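Troponin C (Chlamys nipponensis akazara, PDB 3TZ1) binds calcium, here through its C-terminal domain, as the sensor subunit of troponin, relieving the inhibition of actin filaments in striated muscle. Local coordinates at residues R7-A12 and E64-M69; K21-V26 and S57-Y62. One frame throughout, in Å; residues are numbered along the deposited sequence.

Interaction 1: R7-A12 and E64-M69. With CA (calcium ion), chain C.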
# COMPACT_ATOMS: atom_id res chain seq x y z
N ARG A 7 -6.52 9.52 -11.04
CA ARG A 7 -7.80 8.82 -11.13
C ARG A 7 -7.63 7.38 -10.70
O ARG A 7 -8.48 6.81 -10.00
CB ARG A 7 -8.34 8.85 -12.56
CG ARG A 7 -9.30 9.97 -12.84
CD ARG A 7 -9.73 9.92 -14.29
NE ARG A 7 -8.57 9.89 -15.18
CZ ARG A 7 -8.64 9.81 -16.50
NH1 ARG A 7 -9.82 9.74 -17.11
NH2 ARG A 7 -7.53 9.79 -17.22
N GLU A 8 -6.54 6.77 -11.15
CA GLU A 8 -6.24 5.39 -10.83
C GLU A 8 -5.91 5.26 -9.35
O GLU A 8 -6.32 4.31 -8.69
CB GLU A 8 -5.06 4.92 -11.67
CG GLU A 8 -5.09 3.45 -11.99
CD GLU A 8 -3.92 3.04 -12.85
OE1 GLU A 8 -3.42 3.90 -13.61
OE2 GLU A 8 -3.50 1.88 -12.75
N LEU A 9 -5.15 6.22 -8.84
CA LEU A 9 -4.80 6.27 -7.42
C LEU A 9 -6.04 6.36 -6.55
O LEU A 9 -6.16 5.65 -5.55
CB LEU A 9 -3.90 7.48 -7.14
CG LEU A 9 -3.36 7.55 -5.71
CD1 LEU A 9 -2.27 6.50 -5.54
CD2 LEU A 9 -2.82 8.94 -5.38
N LYS A 10 -6.96 7.24 -6.92
CA LYS A 10 -8.19 7.41 -6.16
C LYS A 10 -9.04 6.14 -6.21
O LYS A 10 -9.64 5.75 -5.21
CB LYS A 10 -8.98 8.62 -6.66
CG LYS A 10 -8.32 9.94 -6.30
CD LYS A 10 -9.20 11.12 -6.66
CE LYS A 10 -8.52 12.43 -6.30
NZ LYS A 10 -9.34 13.62 -6.64
N GLU A 11 -9.08 5.48 -7.36
CA GLU A 11 -9.83 4.23 -7.49
C GLU A 11 -9.22 3.14 -6.61
O GLU A 11 -9.94 2.39 -5.95
CB GLU A 11 -9.90 3.78 -8.95
CG GLU A 11 -10.64 2.45 -9.16
CD GLU A 11 -12.14 2.57 -8.93
OE1 GLU A 11 -12.66 3.70 -8.85
OE2 GLU A 11 -12.81 1.52 -8.84
N ALA A 12 -7.89 3.03 -6.62
CA ALA A 12 -7.20 2.07 -5.76
C ALA A 12 -7.49 2.32 -4.29
O ALA A 12 -7.77 1.38 -3.53
CB ALA A 12 -5.69 2.13 -6.01
N GLU A 64 -0.93 9.92 2.67
CA GLU A 64 0.13 8.93 2.85
C GLU A 64 0.18 8.00 1.65
O GLU A 64 1.25 7.62 1.18
CB GLU A 64 -0.09 8.13 4.13
CG GLU A 64 0.06 8.94 5.39
CD GLU A 64 -0.30 8.15 6.61
OE1 GLU A 64 -1.25 7.33 6.52
OE2 GLU A 64 0.37 8.32 7.64
N PHE A 65 -1.00 7.65 1.16
CA PHE A 65 -1.10 6.74 0.04
C PHE A 65 -0.48 7.39 -1.20
O PHE A 65 0.27 6.76 -1.94
CB PHE A 65 -2.57 6.39 -0.21
CG PHE A 65 -2.78 5.29 -1.20
CD1 PHE A 65 -2.26 4.03 -0.96
CD2 PHE A 65 -3.51 5.51 -2.37
CE1 PHE A 65 -2.47 2.99 -1.89
CE2 PHE A 65 -3.70 4.49 -3.29
CZ PHE A 65 -3.19 3.23 -3.04
N LYS A 66 -0.78 8.67 -1.41
CA LYS A 66 -0.28 9.40 -2.57
C LYS A 66 1.23 9.55 -2.51
O LYS A 66 1.93 9.39 -3.52
CB LYS A 66 -0.96 10.77 -2.68
CG LYS A 66 -0.53 11.56 -3.90
CD LYS A 66 -1.40 12.79 -4.12
CE LYS A 66 -0.99 13.49 -5.40
NZ LYS A 66 -1.81 14.71 -5.67
N CYS A 67 1.74 9.85 -1.32
CA CYS A 67 3.17 9.99 -1.11
C CYS A 67 3.91 8.73 -1.53
O CYS A 67 4.94 8.80 -2.19
CB CYS A 67 3.47 10.29 0.36
SG CYS A 67 3.18 12.01 0.84
N LEU A 68 3.37 7.58 -1.15
CA LEU A 68 3.99 6.31 -1.52
C LEU A 68 3.90 6.09 -3.02
O LEU A 68 4.89 5.81 -3.69
CB LEU A 68 3.31 5.14 -0.80
CG LEU A 68 3.67 3.75 -1.35
CD1 LEU A 68 5.17 3.46 -1.16
CD2 LEU A 68 2.84 2.68 -0.67
N MET A 69 2.69 6.23 -3.54
CA MET A 69 2.41 5.78 -4.89
C MET A 69 2.95 6.71 -5.98
O MET A 69 3.36 6.25 -7.05
CB MET A 69 0.92 5.52 -5.06
CG MET A 69 0.38 4.46 -4.09
SD MET A 69 1.15 2.84 -4.27
CE MET A 69 0.83 2.51 -6.00
CA CA C . -1.30 6.98 9.09
O HOH W 1 -3.08 8.91 8.93

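Interaction 2: K21-V26 and S57-Y62. With CA (calcium ion), chain C.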
# COMPACT_ATOMS: atom_id res chain seq x y z
N LYS A 21 -14.17 4.29 5.46
CA LYS A 21 -13.86 5.28 6.47
C LYS A 21 -12.83 6.34 6.03
O LYS A 21 -12.43 7.19 6.82
CB LYS A 21 -13.45 4.61 7.78
CG LYS A 21 -14.59 3.84 8.45
CD LYS A 21 -14.19 3.28 9.81
CE LYS A 21 -15.32 2.45 10.43
NZ LYS A 21 -14.88 1.08 10.83
N GLY A 22 -12.39 6.28 4.77
CA GLY A 22 -11.44 7.24 4.25
C GLY A 22 -9.99 6.88 4.48
O GLY A 22 -9.09 7.70 4.30
N VAL A 23 -9.74 5.64 4.90
CA VAL A 23 -8.37 5.18 5.13
C VAL A 23 -8.23 3.72 4.71
O VAL A 23 -9.22 3.02 4.51
CB VAL A 23 -7.96 5.27 6.62
CG1 VAL A 23 -7.90 6.72 7.08
CG2 VAL A 23 -8.91 4.45 7.50
N ILE A 24 -6.99 3.28 4.56
CA ILE A 24 -6.70 1.86 4.39
C ILE A 24 -6.09 1.37 5.70
O ILE A 24 -5.08 1.89 6.14
CB ILE A 24 -5.71 1.63 3.24
CG1 ILE A 24 -6.25 2.25 1.94
CG2 ILE A 24 -5.43 0.14 3.05
CD1 ILE A 24 -5.24 2.29 0.81
N LYS A 25 -6.72 0.39 6.35
CA LYS A 25 -6.18 -0.16 7.58
C LYS A 25 -4.88 -0.89 7.27
O LYS A 25 -4.73 -1.49 6.21
CB LYS A 25 -7.18 -1.11 8.24
CG LYS A 25 -8.43 -0.43 8.78
CD LYS A 25 -9.51 -1.45 9.10
CE LYS A 25 -9.20 -2.24 10.37
NZ LYS A 25 -9.42 -1.45 11.62
N VAL A 26 -3.93 -0.84 8.20
CA VAL A 26 -2.64 -1.46 7.96
C VAL A 26 -2.75 -2.98 7.80
O VAL A 26 -1.91 -3.61 7.14
CB VAL A 26 -1.62 -1.04 9.06
CG1 VAL A 26 -0.61 -2.14 9.31
CG2 VAL A 26 -0.96 0.27 8.66
N SER A 57 -0.30 5.46 12.80
CA SER A 57 -1.68 5.52 13.27
C SER A 57 -2.39 4.19 13.06
O SER A 57 -3.49 3.96 13.59
CB SER A 57 -2.44 6.65 12.58
OG SER A 57 -2.77 6.31 11.24
N GLY A 58 -1.76 3.30 12.29
CA GLY A 58 -2.35 2.02 11.96
C GLY A 58 -3.34 2.15 10.81
O GLY A 58 -4.07 1.21 10.50
N THR A 59 -3.37 3.32 10.19
CA THR A 59 -4.24 3.55 9.05
C THR A 59 -3.48 4.36 8.01
O THR A 59 -2.66 5.21 8.35
CB THR A 59 -5.48 4.37 9.46
OG1 THR A 59 -5.05 5.58 10.09
CG2 THR A 59 -6.33 3.58 10.43
N VAL A 60 -3.74 4.12 6.74
CA VAL A 60 -3.09 4.88 5.68
C VAL A 60 -4.08 5.88 5.11
O VAL A 60 -5.06 5.48 4.48
CB VAL A 60 -2.59 3.94 4.56
CG1 VAL A 60 -1.95 4.74 3.43
CG2 VAL A 60 -1.59 2.92 5.11
N ASP A 61 -3.86 7.17 5.35
CA ASP A 61 -4.79 8.15 4.77
C ASP A 61 -4.41 8.44 3.32
O ASP A 61 -3.40 7.94 2.82
CB ASP A 61 -4.89 9.43 5.63
CG ASP A 61 -3.56 10.13 5.83
OD1 ASP A 61 -2.86 10.39 4.82
OD2 ASP A 61 -3.21 10.43 6.99
N TYR A 62 -5.22 9.23 2.61
CA TYR A 62 -4.99 9.39 1.18
C TYR A 62 -3.67 10.12 0.89
O TYR A 62 -2.99 9.82 -0.10
CB TYR A 62 -6.15 10.11 0.49
CG TYR A 62 -5.95 10.27 -1.01
CD1 TYR A 62 -5.65 11.51 -1.55
CD2 TYR A 62 -6.04 9.19 -1.86
CE1 TYR A 62 -5.45 11.67 -2.92
CE2 TYR A 62 -5.85 9.33 -3.23
CZ TYR A 62 -5.56 10.57 -3.74
OH TYR A 62 -5.36 10.72 -5.10
CA CA C . -1.30 6.98 9.09
O HOH W 2 -7.74 10.02 3.62
O HOH W 1 -3.08 8.91 8.93

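Interaction 1: R7-A12 and E64-M69
Leu9 and Phe65 join the first and last helices of the EF-hand pair, helix 6-16 and helix 62-70. The short helical segments run at 128° to each other, with their axes 10.8 Å apart. Leu9 does most of the touching. Its CG is anti to the backbone N (chi1 -174°), which carries both methyls over to the other helix. CD1 meets Phe65 CE2 at 3.3 Å, coming at the ring obliquely, and the two side chains lie alongside, pointing opposite ways. The same methyl presses on Met69 CB at 3.4 Å, tighter than usual for two carbons. CD2 lies 3.8 Å from Lys66 CB, while the amine of Lys66 leads off to a salt bridge with Glu6. This is the buried interior of the domain, where the helices of the two EF-hands converge. With an alanine here in place of Leu9, the space beside Phe65 and Met69 would probably be left unfilled and the ring freer to shift. Ala12 CB sits at the ring's edge, 4.0 Å from Phe65 CZ. Met69 CG covers one ring face, 3.8 Å above its centre. Just before Phe65 in the chain, Glu64 grips calcium with both carboxylate oxygens, OE1 and OE2 each at 2.6 Å.

Interaction 2: K21-V26 and S57-Y62
Ile24 and Val60 put their side chains on one face of a small two-stranded sheet, and Lys25 and Thr59 put theirs on the other. This is the short antiparallel sheet that couples the two loops of an EF-hand pair. The Ile24-Val60 face is buried, with Phe65 beneath both residues. Ile24 and Val60 form the hydrogen-bonded pair: Ile24 N donates to Val60 O at 2.9 Å, and Val60 N to Ile24 O at 2.7 Å. In both bonds the donor is modestly tilted from the carbonyl plane. At the end of the ladder Val26 N reaches Gly58 O at 3.1 Å from above the carbonyl plane, 47° out of it. Val23 CB packs against Thr59 CB at 3.9 Å, the two side chains at a slant. The Thr59 hydroxyl lies between its backbone N and carbonyl carbon (chi1 55°), where OG1 hydrogen-bonds Ser57 OG. Ser57 OG and Thr59 O both bind calcium, the carbonyl at 2.4 Å. Beyond the strands, one water donates to Gly22 O and accepts from Tyr62 N. Asp61 is the N-cap of the helix that follows, and its OD2 accepts a 2.5 Å hydrogen bond from a second water, itself a calcium ligand.

Interaction 2 lies, along the chain, inside the loop closed by interaction 1, and their centres are 12 Å apart. They share one calcium ion. Ser57 and Thr59 of interaction 2, Glu64 of interaction 1 and a water common to both bind it, and Asp53 and Asp55 complete the site. Thr59 O and Glu64 OE1 come within 3.1 Å of each other as fellow ligands. The sheet and the helices also pack directly. Tyr62 OH, hydrogen-bonded to Glu6, packs 3.1 Å from Leu9 CD2. The Phe65 ring, already packed by helix 6-16, also lies under Ile24 and Val60, and the bound troponin peptide packs on it too.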